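Local coordinates for protein cellulose 1,4-beta-cellobiosidase (Clostridium thermocellum, PDB 3ZQX) that probably binds cellulose, serving as the family 3b carbohydrate-binding module of a cellulosomal cellobiohydrolase, at residues A[36-41]-A[132-137]; A[53-58]-A[98-103]. The protein carries 1 engineered substitution. All blocks are in the same frame, centred on the assembly; numbering follows the deposited sequence. Where two conformers were deposited one is given.

Interaction 1: A[36-41]-A[132-137]; sequences KDIVLR and LYKNGE
The carbonyl oxygen of Val39 takes one hydrogen bond, from Tyr133 N at 2.8 Å, lying in the carbonyl plane, and a weaker CA-H...O contact from Leu132 CA at 3.2 Å. Tyr133 O returns the bond, accepting from Val39 N at 2.9 Å, so Val39 and Tyr133 form an antiparallel hydrogen-bonded pair. Their CB atoms sit 4.1 Å apart on one face. From there the Tyr133 ring extends to Arg41, whose straight chain crosses it at about a right angle, with Arg41 CD 4.0 Å from Tyr133 CE1. The guanidinium is turned 48° from the ring; a water links its NH1 to Tyr133 OH, and Gln80 holds its NE. On the other face, Leu132 CD2 packs 3.7 Å from Leu40 CB and also reaches Ile38 CG2, against Val3 and Val5 of strand 3-9. Lys134 lies alongside Ile38 before its chain bends to a salt bridge with Asp2 and a hydrogen bond to Tyr33. Another water joins Asp37 O to Asn135 N where the strands part. The type I' turn from Lys134 to Glu137 closes the hairpin of 130-134 with outer strand 137-140; strand 38-43 pairs on the other side of 130-134, within an antiparallel sheet of the CBM3 beta sandwich.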
ATOM      1  N   LYS A  36     -10.097  -7.301   7.791  1.00  9.34           N
ATOM      2  CA  LYS A  36     -11.215  -6.421   7.476  1.00 10.72           C
ATOM      3  C   LYS A  36     -11.154  -5.134   8.296  1.00  9.93           C
ATOM      4  O   LYS A  36     -11.756  -4.125   7.913  1.00 12.02           O
ATOM      5  CB  LYS A  36     -12.548  -7.123   7.711  1.00 13.18           C
ATOM      6  CG  LYS A  36     -12.947  -7.193   9.175  1.00 16.54           C
ATOM      7  CD  LYS A  36     -14.236  -7.974   9.371  1.00 20.28           C
ATOM      8  CE  LYS A  36     -14.592  -8.075  10.848  1.00 22.35           C
ATOM      9  NZ  LYS A  36     -14.767  -6.727  11.464  1.00 27.32           N
ATOM     10  N   ASP A  37     -10.425  -5.170   9.412  1.00  9.61           N
ATOM     11  CA  ASP A  37     -10.310  -4.026  10.320  1.00  9.95           C
ATOM     12  C   ASP A  37      -9.082  -3.148  10.062  1.00 10.00           C
ATOM     13  O   ASP A  37      -8.867  -2.164  10.774  1.00 11.57           O
ATOM     14  CB  ASP A  37     -10.309  -4.509  11.768  1.00 10.31           C
ATOM     15  CG  ASP A  37     -11.629  -5.107  12.163  1.00 11.58           C
ATOM     16  OD1 ASP A  37     -12.675  -4.589  11.715  1.00 15.43           O
ATOM     17  OD2 ASP A  37     -11.631  -6.102  12.910  1.00 12.25           O
ATOM     18  N   ILE A  38      -8.298  -3.483   9.048  1.00  9.34           N
ATOM     19  CA  ILE A  38      -7.046  -2.780   8.778  1.00  8.98           C
ATOM     20  C   ILE A  38      -7.099  -2.032   7.448  1.00  8.08           C
ATOM     21  O   ILE A  38      -7.589  -2.571   6.453  1.00 10.20           O
ATOM     22  CB  ILE A  38      -5.868  -3.782   8.817  1.00  9.84           C
ATOM     23  CG1 ILE A  38      -5.696  -4.325  10.241  1.00 11.66           C
ATOM     24  CG2 ILE A  38      -4.588  -3.146   8.305  1.00 10.79           C
ATOM     25  CD1 ILE A  38      -4.804  -5.537  10.355  1.00 12.76           C
ATOM     26  N   VAL A  39      -6.625  -0.789   7.448  1.00  8.06           N
ATOM     27  CA  VAL A  39      -6.572   0.050   6.261  1.00  7.80           C
ATOM     28  C   VAL A  39      -5.113   0.392   5.987  1.00  7.26           C
ATOM     29  O   VAL A  39      -4.408   0.870   6.879  1.00  8.76           O
ATOM     30  CB  VAL A  39      -7.359   1.354   6.502  1.00  8.24           C
ATOM     31  CG1 VAL A  39      -7.177   2.322   5.348  1.00 11.60           C
ATOM     32  CG2 VAL A  39      -8.840   1.059   6.733  1.00 13.77           C
ATOM     33  N   LEU A  40      -4.660   0.141   4.763  1.00  7.45           N
ATOM     34  CA  LEU A  40      -3.308   0.493   4.331  1.00  7.28           C
ATOM     35  C   LEU A  40      -3.377   1.649   3.335  1.00  7.01           C
ATOM     36  O   LEU A  40      -4.265   1.673   2.479  1.00  7.25           O
ATOM     37  CB  LEU A  40      -2.646  -0.728   3.677  1.00  7.81           C
ATOM     38  CG  LEU A  40      -1.254  -0.561   3.054  1.00  8.61           C
ATOM     39  CD1 LEU A  40      -0.471  -1.873   3.077  1.00  9.89           C
ATOM     40  CD2 LEU A  40      -1.329  -0.016   1.639  1.00  8.51           C
ATOM     41  N   ARG A  41      -2.449   2.606   3.438  1.00  6.76           N
ATOM     42  CA  ARG A  41      -2.380   3.686   2.449  1.00  6.94           C
ATOM     43  C   ARG A  41      -0.974   3.894   1.906  1.00  6.63           C
ATOM     44  O   ARG A  41       0.002   3.971   2.663  1.00  7.62           O
ATOM     45  CB  ARG A  41      -2.922   5.002   3.018  1.00  7.69           C
ATOM     46  CG  ARG A  41      -4.400   4.921   3.335  1.00  8.08           C
ATOM     47  CD  ARG A  41      -4.958   6.205   3.934  1.00  7.44           C
ATOM     48  NE  ARG A  41      -6.399   6.039   4.124  1.00  8.03           N
ATOM     49  CZ  ARG A  41      -7.180   6.875   4.798  1.00  8.70           C
ATOM     50  NH1 ARG A  41      -6.666   7.943   5.384  1.00  9.92           N
ATOM     51  NH2 ARG A  41      -8.481   6.624   4.894  1.00  9.50           N
ATOM     52  N   LEU A 132      -0.670   2.211   8.238  1.00  7.72           N
ATOM     53  CA  LEU A 132      -1.800   1.370   8.616  1.00  7.90           C
ATOM     54  C   LEU A 132      -2.661   2.079   9.644  1.00  7.66           C
ATOM     55  O   LEU A 132      -2.144   2.695  10.587  1.00  8.84           O
ATOM     56  CB  LEU A 132      -1.350   0.049   9.232  1.00  8.39           C
ATOM     57  CG  LEU A 132      -0.510  -0.867   8.361  1.00  8.77           C
ATOM     58  CD1 LEU A 132      -0.047  -2.075   9.165  1.00 10.12           C
ATOM     59  CD2 LEU A 132      -1.282  -1.288   7.115  1.00  9.29           C
ATOM     60  N   TYR A 133      -3.975   1.942   9.465  1.00  8.29           N
ATOM     61  CA  TYR A 133      -4.977   2.414  10.413  1.00  8.96           C
ATOM     62  C   TYR A 133      -5.811   1.240  10.884  1.00  9.11           C
ATOM     63  O   TYR A 133      -6.089   0.300  10.115  1.00  9.78           O
ATOM     64  CB  TYR A 133      -5.904   3.444   9.766  1.00  9.72           C
ATOM     65  CG  TYR A 133      -5.204   4.720   9.377  1.00  9.95           C
ATOM     66  CD1 TYR A 133      -4.530   4.826   8.166  1.00 12.05           C
ATOM     67  CD2 TYR A 133      -5.197   5.817  10.224  1.00 11.58           C
ATOM     68  CE1 TYR A 133      -3.881   5.994   7.809  1.00 12.26           C
ATOM     69  CE2 TYR A 133      -4.544   6.993   9.868  1.00 13.79           C
ATOM     70  CZ  TYR A 133      -3.886   7.066   8.659  1.00 14.31           C
ATOM     71  OH  TYR A 133      -3.230   8.221   8.281  1.00 17.13           O
ATOM     72  N   LYS A 134      -6.169   1.275  12.160  1.00  9.53           N
ATOM     73  CA  LYS A 134      -7.012   0.262  12.754  1.00 10.49           C
ATOM     74  C   LYS A 134      -7.735   0.910  13.926  1.00 10.51           C
ATOM     75  O   LYS A 134      -7.132   1.682  14.675  1.00 10.91           O
ATOM     76  CB  LYS A 134      -6.122  -0.881  13.229  1.00 11.16           C
ATOM     77  CG  LYS A 134      -6.837  -1.963  13.990  1.00 13.41           C
ATOM     78  CD  LYS A 134      -5.947  -3.186  14.192  1.00 15.10           C
ATOM     79  CE  LYS A 134      -4.594  -2.825  14.796  1.00 15.50           C
ATOM     80  NZ  LYS A 134      -4.687  -2.303  16.190  1.00 15.96           N
ATOM     81  N   ASN A 135      -9.000   0.570  14.121  1.00 11.27           N
ATOM     82  CA  ASN A 135      -9.781   1.139  15.208  1.00 11.99           C
ATOM     83  C   ASN A 135      -9.756   2.662  15.210  1.00 12.63           C
ATOM     84  O   ASN A 135      -9.745   3.283  16.263  1.00 14.64           O
ATOM     85  CB  ASN A 135      -9.314   0.603  16.561  1.00 12.61           C
ATOM     86  CG  ASN A 135     -10.345   0.832  17.656  1.00 13.35           C
ATOM     87  OD1 ASN A 135     -11.549   0.696  17.428  1.00 13.76           O
ATOM     88  ND2 ASN A 135      -9.883   1.187  18.843  1.00 14.01           N
ATOM     89  N   GLY A 136      -9.740   3.255  14.019  1.00 13.39           N
ATOM     90  CA  GLY A 136      -9.790   4.702  13.879  1.00 15.66           C
ATOM     91  C   GLY A 136      -8.503   5.410  14.253  1.00 15.31           C
ATOM     92  O   GLY A 136      -8.478   6.636  14.394  1.00 21.20           O
ATOM     93  N   GLU A 137      -7.435   4.636  14.421  0.56 12.68           N
ATOM     94  CA  GLU A 137      -6.155   5.173  14.864  0.56 14.46           C
ATOM     95  C   GLU A 137      -5.067   4.860  13.854  0.56  9.90           C
ATOM     96  O   GLU A 137      -5.108   3.818  13.205  0.56 11.48           O
ATOM     97  CB  GLU A 137      -5.761   4.561  16.213  0.56 16.72           C
ATOM     98  CG  GLU A 137      -6.582   5.035  17.397  0.56 21.33           C
ATOM     99  CD  GLU A 137      -6.157   4.372  18.696  0.56 24.76           C
ATOM    100  OE1 GLU A 137      -5.672   3.222  18.644  0.56 28.03           O
ATOM    101  OE2 GLU A 137      -6.305   5.002  19.765  0.56 32.37           O
TER
HETATM  102  O   HOH W   1     -10.593  -1.027  12.480  1.00 14.13           O
HETATM  103  O   HOH W   2      -4.046   9.320   5.286  1.00 11.62           O

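Interaction 2: A[53-58]-A[98-103]; sequences QFICYY and QFVIRY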
ATOM      1  N   GLN A  53      -6.432   2.673 -11.470  1.00  9.30           N
ATOM      2  CA  GLN A  53      -6.728   1.265 -11.269  1.00  9.03           C
ATOM      3  C   GLN A  53      -5.625   0.609 -10.459  1.00  8.77           C
ATOM      4  O   GLN A  53      -4.432   0.877 -10.663  1.00 10.52           O
ATOM      5  CB  GLN A  53      -6.830   0.569 -12.621  1.00 11.38           C
ATOM      6  CG  GLN A  53      -7.866   1.199 -13.519  1.00 12.42           C
ATOM      7  CD  GLN A  53      -7.906   0.569 -14.891  1.00 14.16           C
ATOM      8  OE1 GLN A  53      -6.936  -0.046 -15.342  1.00 16.48           O
ATOM      9  NE2 GLN A  53      -9.033   0.724 -15.572  1.00 16.48           N
ATOM     10  N   PHE A  54      -6.034  -0.253  -9.537  1.00  9.41           N
ATOM     11  CA  PHE A  54      -5.135  -1.107  -8.769  1.00  9.30           C
ATOM     12  C   PHE A  54      -5.204  -2.523  -9.315  1.00  8.93           C
ATOM     13  O   PHE A  54      -6.297  -3.024  -9.600  1.00 10.48           O
ATOM     14  CB  PHE A  54      -5.589  -1.124  -7.310  1.00  9.74           C
ATOM     15  CG  PHE A  54      -4.904  -2.170  -6.470  1.00  9.05           C
ATOM     16  CD1 PHE A  54      -3.719  -1.884  -5.828  1.00 10.38           C
ATOM     17  CD2 PHE A  54      -5.451  -3.436  -6.312  1.00 10.12           C
ATOM     18  CE1 PHE A  54      -3.079  -2.837  -5.050  1.00 10.44           C
ATOM     19  CE2 PHE A  54      -4.820  -4.392  -5.535  1.00 10.16           C
ATOM     20  CZ  PHE A  54      -3.634  -4.090  -4.905  1.00 10.24           C
ATOM     21  N   ILE A  55      -4.051  -3.174  -9.446  1.00  8.62           N
ATOM     22  CA  ILE A  55      -4.020  -4.581  -9.818  1.00  9.40           C
ATOM     23  C   ILE A  55      -2.990  -5.312  -8.970  1.00  8.79           C
ATOM     24  O   ILE A  55      -1.854  -4.842  -8.805  1.00  9.95           O
ATOM     25  CB  ILE A  55      -3.685  -4.789 -11.305  1.00 12.09           C
ATOM     26  CG1 ILE A  55      -4.562  -3.921 -12.213  1.00 15.89           C
ATOM     27  CG2 ILE A  55      -3.835  -6.261 -11.672  1.00 14.54           C
ATOM     28  CD1 ILE A  55      -4.016  -2.531 -12.467  1.00 22.74           C
ATOM     29  N   CYS A  56      -3.401  -6.451  -8.418  1.00  9.32           N
ATOM     30  CA  CYS A  56      -2.509  -7.333  -7.669  1.00  9.87           C
ATOM     31  C   CYS A  56      -2.382  -8.659  -8.406  1.00 10.81           C
ATOM     32  O   CYS A  56      -3.347  -9.424  -8.484  1.00 11.73           O
ATOM     33  CB  CYS A  56      -3.057  -7.596  -6.271  1.00 10.57           C
ATOM     34  SG  CYS A  56      -2.135  -8.859  -5.375  1.00 10.35           S
ATOM     35  N   TYR A  57      -1.197  -8.932  -8.937  1.00 11.37           N
ATOM     36  CA  TYR A  57      -0.971 -10.163  -9.684  1.00 12.68           C
ATOM     37  C   TYR A  57      -0.774 -11.370  -8.788  1.00 14.12           C
ATOM     38  O   TYR A  57      -0.969 -12.494  -9.245  1.00 18.60           O
ATOM     39  CB  TYR A  57       0.201 -10.014 -10.674  1.00 13.51           C
ATOM     40  CG  TYR A  57      -0.124  -9.044 -11.784  1.00 11.73           C
ATOM     41  CD1 TYR A  57      -1.119  -9.336 -12.699  1.00 12.36           C
ATOM     42  CD2 TYR A  57       0.527  -7.827 -11.897  1.00 15.48           C
ATOM     43  CE1 TYR A  57      -1.448  -8.460 -13.703  1.00 12.55           C
ATOM     44  CE2 TYR A  57       0.199  -6.935 -12.906  1.00 17.00           C
ATOM     45  CZ  TYR A  57      -0.789  -7.259 -13.804  1.00 13.28           C
ATOM     46  OH  TYR A  57      -1.123  -6.367 -14.800  1.00 15.69           O
ATOM     47  N   TYR A  58      -0.274 -11.176  -7.569  1.00 12.95           N
ATOM     48  CA  TYR A  58      -0.246 -12.269  -6.614  1.00 13.43           C
ATOM     49  C   TYR A  58      -0.246 -11.785  -5.180  1.00 11.38           C
ATOM     50  O   TYR A  58       0.455 -10.833  -4.857  1.00 12.02           O
ATOM     51  CB  TYR A  58       0.996 -13.119  -6.859  1.00 15.09           C
ATOM     52  CG  TYR A  58       1.161 -14.198  -5.823  1.00 15.18           C
ATOM     53  CD1 TYR A  58       0.306 -15.292  -5.797  1.00 19.78           C
ATOM     54  CD2 TYR A  58       2.148 -14.110  -4.852  1.00 16.98           C
ATOM     55  CE1 TYR A  58       0.442 -16.281  -4.840  1.00 19.03           C
ATOM     56  CE2 TYR A  58       2.291 -15.093  -3.894  1.00 18.61           C
ATOM     57  CZ  TYR A  58       1.433 -16.169  -3.891  1.00 18.40           C
ATOM     58  OH  TYR A  58       1.573 -17.150  -2.939  1.00 21.51           O
ATOM     59  N   GLN A  98       1.537  -7.954  -4.041  1.00  9.56           N
ATOM     60  CA  GLN A  98       2.044  -7.232  -5.193  1.00  9.82           C
ATOM     61  C   GLN A  98       1.076  -6.110  -5.504  1.00  9.95           C
ATOM     62  O   GLN A  98      -0.141  -6.262  -5.340  1.00 10.33           O
ATOM     63  CB  GLN A  98       2.190  -8.168  -6.385  1.00 11.42           C
ATOM     64  CG  GLN A  98       3.245  -9.224  -6.148  1.00 12.44           C
ATOM     65  CD  GLN A  98       3.515 -10.105  -7.344  1.00 14.33           C
ATOM     66  OE1 GLN A  98       3.078  -9.824  -8.467  1.00 15.80           O
ATOM     67  NE2 GLN A  98       4.254 -11.177  -7.114  1.00 14.74           N
ATOM     68  N   PHE A  99       1.604  -4.971  -5.938  1.00  9.83           N
ATOM     69  CA  PHE A  99       0.720  -3.900  -6.361  1.00  9.59           C
ATOM     70  C   PHE A  99       1.213  -3.196  -7.595  1.00  8.66           C
ATOM     71  O   PHE A  99       2.418  -2.953  -7.752  1.00  9.50           O
ATOM     72  CB  PHE A  99       0.425  -2.890  -5.227  1.00 10.67           C
ATOM     73  CG  PHE A  99       1.569  -1.966  -4.866  1.00  9.07           C
ATOM     74  CD1 PHE A  99       2.588  -2.379  -4.017  1.00  9.42           C
ATOM     75  CD2 PHE A  99       1.578  -0.651  -5.327  1.00 11.04           C
ATOM     76  CE1 PHE A  99       3.613  -1.513  -3.672  1.00 12.47           C
ATOM     77  CE2 PHE A  99       2.592   0.219  -4.972  1.00 13.02           C
ATOM     78  CZ  PHE A  99       3.609  -0.211  -4.147  1.00 12.49           C
ATOM     79  N   VAL A 100       0.252  -2.877  -8.459  1.00  8.63           N
ATOM     80  CA  VAL A 100       0.433  -1.989  -9.591  1.00  8.34           C
ATOM     81  C   VAL A 100      -0.665  -0.935  -9.519  1.00  8.44           C
ATOM     82  O   VAL A 100      -1.834  -1.261  -9.238  1.00  9.09           O
ATOM     83  CB  VAL A 100       0.311  -2.758 -10.916  1.00 10.32           C
ATOM     84  CG1 VAL A 100       0.052  -1.812 -12.086  1.00 10.73           C
ATOM     85  CG2 VAL A 100       1.563  -3.593 -11.157  1.00 12.05           C
ATOM     86  N   ILE A 101      -0.288   0.322  -9.751  1.00  8.14           N
ATOM     87  CA  ILE A 101      -1.258   1.397  -9.916  1.00  8.76           C
ATOM     88  C   ILE A 101      -1.059   1.977 -11.303  1.00  8.27           C
ATOM     89  O   ILE A 101       0.050   2.402 -11.665  1.00  8.61           O
ATOM     90  CB  ILE A 101      -1.067   2.528  -8.882  1.00  8.29           C
ATOM     91  CG1 ILE A 101      -1.154   1.992  -7.453  1.00  9.22           C
ATOM     92  CG2 ILE A 101      -2.090   3.639  -9.115  1.00  9.79           C
ATOM     93  CD1 ILE A 101      -0.558   2.924  -6.426  1.00  9.35           C
ATOM     94  N   ARG A 102      -2.117   1.973 -12.101  1.00  8.92           N
ATOM     95  CA  ARG A 102      -2.037   2.477 -13.462  1.00  9.65           C
ATOM     96  C   ARG A 102      -3.285   3.267 -13.796  1.00  9.33           C
ATOM     97  O   ARG A 102      -4.236   3.289 -13.022  1.00 10.01           O
ATOM     98  CB  ARG A 102      -1.827   1.339 -14.453  1.00 12.03           C
ATOM     99  CG  ARG A 102      -2.946   0.351 -14.544  1.00 13.73           C
ATOM    100  CD  ARG A 102      -2.438  -0.738 -15.478  1.00 23.94           C
ATOM    101  NE  ARG A 102      -3.343  -1.864 -15.634  1.00 28.38           N
ATOM    102  CZ  ARG A 102      -2.954  -3.135 -15.664  1.00 20.66           C
ATOM    103  NH1 ARG A 102      -1.669  -3.464 -15.531  1.00 20.07           N
ATOM    104  NH2 ARG A 102      -3.859  -4.083 -15.818  1.00 23.60           N
ATOM    105  N   TYR A 103      -3.258   3.958 -14.925  1.00 10.02           N
ATOM    106  CA  TYR A 103      -4.432   4.646 -15.439  1.00 10.34           C
ATOM    107  C   TYR A 103      -5.164   3.818 -16.488  1.00 10.73           C
ATOM    108  O   TYR A 103      -4.540   3.092 -17.265  1.00 12.17           O
ATOM    109  CB  TYR A 103      -4.017   5.967 -16.067  1.00 10.59           C
ATOM    110  CG  TYR A 103      -3.574   7.014 -15.080  1.00 10.11           C
ATOM    111  CD1 TYR A 103      -4.504   7.778 -14.401  1.00 11.20           C
ATOM    112  CD2 TYR A 103      -2.226   7.245 -14.829  1.00 10.26           C
ATOM    113  CE1 TYR A 103      -4.114   8.749 -13.502  1.00 10.59           C
ATOM    114  CE2 TYR A 103      -1.822   8.216 -13.930  1.00 10.76           C
ATOM    115  CZ  TYR A 103      -2.769   8.963 -13.268  1.00 10.28           C
ATOM    116  OH  TYR A 103      -2.412   9.946 -12.374  1.00 11.73           O
TER
HETATM  117  O   HOH W   3      -5.249   0.228 -17.549  1.00 27.18           O
HETATM  118  O   HOH W   4      -6.289  -2.779 -15.650  1.00 40.63           O
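Ile55 and Arg102 meet at about a right angle, the methyl CD1 of Ile55 resting over one face of the guanidinium, 3.3 Å above its plane and offset toward the rim. Arg102 starts with CG wedged between its backbone N and carbonyl carbon (chi1 64°), then runs extended to NE, which lays the flat group across the isoleucine. At the guanidinium edge, NH1 donates to Tyr57 OH at 3.0 Å, tilted slightly from the plane, and also forms a salt bridge with Glu18. NH2 reaches a water that donates in turn to Gln53 OE1, while Gln53 NE2 bonds to Gln51. The Tyr57 ring, turned 50° from the guanidinium, takes Ile55 CG2 over one face and brings its CE2 to 4.0 Å from Val100 CG2. The guanidinium is thus bounded by Ile55 over one face and held at NH1 by Tyr57 OH and Glu18.

On the reverse side Phe54 crosses Phe99 at about a right angle, its CE1 only 3.5 Å from Phe99 CB. The Phe99 ring stacks on Phe23 of strand 15-27, while Leu79 and Leu81 of strand 78-83 pack against Phe54. Farther along, Gln98 lies against Tyr58, its NE2 3.8 Å from Tyr58 CB before bonding to Glu96. This packing buries Tyr58 N without a partner, although Tyr58 O accepts from Gln98 N at 3.2 Å. Paired backbone bonds at Gln53 with Arg102 and Ile55 with Val100 fix the register, Ile55 N meeting Val100 O at 2.9 Å. Phe54, Phe99 and Ile101 face the core between the two sheets of the CBM3 beta sandwich, while Gln53, Ile55, Val100 and Arg102 lie on the other face.

Interactions 1 and 2 lie on opposite sides of the chain's centre, their own centres 20 Å apart and their nearest atoms about 7 Å apart, without touching. They belong to the two facing sheets of the sandwich. Each sends side chains toward the other's sheet: Leu132 and Leu40 of interaction 1 reach strand 3-9, whereas Phe54 and Ile101 of interaction 2 reach strands 66-71 and 78-83. Strand 38-43 leads into strand 52-55 through the connection carrying Thr45 and Glu47, calcium ligands together with Asp110, Asn113 and Asp114. Interaction 2 approaches that metal site, the Tyr103 side chain lying about 7 Å from the calcium.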